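Local coordinates for protein DnaJ homolog subfamily C member 10 (Mus musculus, PDB 3APQ) that is an endoplasmic reticulum disulfide reductase acting in protein folding and degradation of misfolded proteins, here as its J domain and first thioredoxin domain, at residues Arg61-Tyr64 against Glu69-Leu72. Numbering follows the deposited sequence.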
loop_
_atom_site.group_PDB
_atom_site.type_symbol
_atom_site.label_atom_id
_atom_site.label_comp_id
_atom_site.label_asym_id
_atom_site.label_seq_id
_atom_site.Cartn_x
_atom_site.Cartn_y
_atom_site.Cartn_z
ATOM N N ARG A 61 -4.174 12.467 -9.072
ATOM C CA ARG A 61 -4.607 11.731 -10.279
ATOM C C ARG A 61 -5.927 12.303 -10.844
ATOM O O ARG A 61 -6.104 12.410 -12.056
ATOM C CB ARG A 61 -4.835 10.253 -9.938
ATOM C CG ARG A 61 -5.075 9.388 -11.184
ATOM C CD ARG A 61 -5.069 7.914 -10.771
ATOM N NE ARG A 61 -5.413 7.090 -11.940
ATOM C CZ ARG A 61 -5.689 5.792 -11.871
ATOM N NH1 ARG A 61 -5.698 5.142 -10.691
ATOM N NH2 ARG A 61 -6.005 5.143 -12.978
ATOM N N LYS A 62 -6.877 12.606 -9.962
ATOM C CA LYS A 62 -8.176 13.143 -10.417
ATOM C C LYS A 62 -7.990 14.454 -11.187
ATOM O O LYS A 62 -8.587 14.691 -12.256
ATOM C CB LYS A 62 -9.010 13.388 -9.188
ATOM C CG LYS A 62 -10.480 13.833 -9.449
ATOM C CD LYS A 62 -11.303 13.632 -8.151
ATOM C CE LYS A 62 -10.897 12.325 -7.440
ATOM N NZ LYS A 62 -11.330 12.254 -5.981
ATOM N N LYS A 63 -7.150 15.297 -10.612
ATOM C CA LYS A 63 -6.789 16.569 -11.207
ATOM C C LYS A 63 -6.104 16.351 -12.566
ATOM O O LYS A 63 -6.483 16.970 -13.537
ATOM C CB LYS A 63 -5.864 17.327 -10.263
ATOM C CG LYS A 63 -5.871 18.831 -10.494
ATOM C CD LYS A 63 -4.843 19.570 -9.603
ATOM C CE LYS A 63 -4.691 21.026 -10.080
ATOM N NZ LYS A 63 -3.661 21.795 -9.298
ATOM N N TYR A 64 -5.125 15.438 -12.614
ATOM C CA TYR A 64 -4.440 15.095 -13.860
ATOM C C TYR A 64 -5.394 14.569 -14.926
ATOM O O TYR A 64 -5.277 14.924 -16.097
ATOM C CB TYR A 64 -3.331 14.046 -13.589
ATOM C CG TYR A 64 -2.580 13.650 -14.844
ATOM C CD1 TYR A 64 -1.628 14.527 -15.403
ATOM C CD2 TYR A 64 -2.843 12.437 -15.505
ATOM C CE1 TYR A 64 -0.923 14.210 -16.568
ATOM C CE2 TYR A 64 -2.118 12.083 -16.694
ATOM C CZ TYR A 64 -1.173 12.992 -17.213
ATOM O OH TYR A 64 -0.391 12.730 -18.331
ATOM N N GLU A 69 -1.528 18.483 -16.856
ATOM C CA GLU A 69 -0.457 18.819 -15.911
ATOM C C GLU A 69 -0.646 20.169 -15.211
ATOM O O GLU A 69 0.311 20.785 -14.747
ATOM C CB GLU A 69 0.893 18.809 -16.661
ATOM C CG GLU A 69 1.302 17.408 -17.124
ATOM C CD GLU A 69 2.796 17.256 -17.377
ATOM O OE1 GLU A 69 3.564 18.223 -17.112
ATOM O OE2 GLU A 69 3.203 16.165 -17.841
ATOM N N LYS A 70 -1.888 20.622 -15.132
ATOM C CA LYS A 70 -2.196 21.900 -14.524
ATOM C C LYS A 70 -1.594 21.990 -13.104
ATOM O O LYS A 70 -1.696 21.023 -12.322
ATOM C CB LYS A 70 -3.723 22.058 -14.490
ATOM C CG LYS A 70 -4.151 23.379 -13.903
ATOM C CD LYS A 70 -5.636 23.361 -13.659
ATOM C CE LYS A 70 -6.113 24.762 -13.420
ATOM N NZ LYS A 70 -7.584 24.695 -13.167
ATOM N N GLY A 71 -0.929 23.116 -12.805
ATOM C CA GLY A 71 -0.328 23.331 -11.496
ATOM C C GLY A 71 0.919 22.503 -11.164
ATOM O O GLY A 71 1.521 22.691 -10.092
ATOM N N LEU A 72 1.341 21.613 -12.072
ATOM C CA LEU A 72 2.587 20.839 -11.876
ATOM C C LEU A 72 3.797 21.662 -12.303
ATOM O O LEU A 72 3.654 22.589 -13.082
ATOM C CB LEU A 72 2.540 19.525 -12.675
ATOM C CG LEU A 72 1.342 18.591 -12.479
ATOM C CD1 LEU A 72 1.628 17.249 -13.151
ATOM C CD2 LEU A 72 1.064 18.404 -10.973
HETATM O O HOH W 1 -1.216 20.807 -9.821
HETATM O O HOH W 2 1.583 14.453 -18.998
#
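Tyr64 lays one ring edge against the aliphatic part of Glu69, with CE1 3.9 Å from Glu69 CG and that carbon close to the ring plane. The two side chains run side by side in the same direction, ring and carboxylate planes turned 41° apart, and a water joins their ends: it lies 2.7 Å from Tyr64 OH and donates to Glu69 OE2 at 2.6 Å. Both polar ends have further partners, Tyr64 OH being hydrogen-bonded to Phe4 N and Glu69 OE1 forming a salt bridge with Arg50. A second water links Lys63 to the turn. With CG anti to the backbone N (chi1 -157°) and the chain extended beyond it, the lysine carries NZ out to this water, which accepts at 2.7 Å and donates to Lys70 O at 2.6 Å. Direct approach is looser, Lys63 NZ lying 3.7 Å from Lys70 O. Residues 69-72 form a type II beta turn, closed by the hydrogen bond from Leu72 N to Glu69 O, 3.0 Å, with Gly71 at its third position, where the positive phi (72°) suits a residue without a side chain. The contact joins the last helix of the J domain, 58-67, to the loop that follows it, at the exposed surface. Among the neighbouring helices, the Tyr64 ring stacks with that of Phe4 in helix 4-8, while Tyr64 and Leu72 both touch Val54 of helix 41-55.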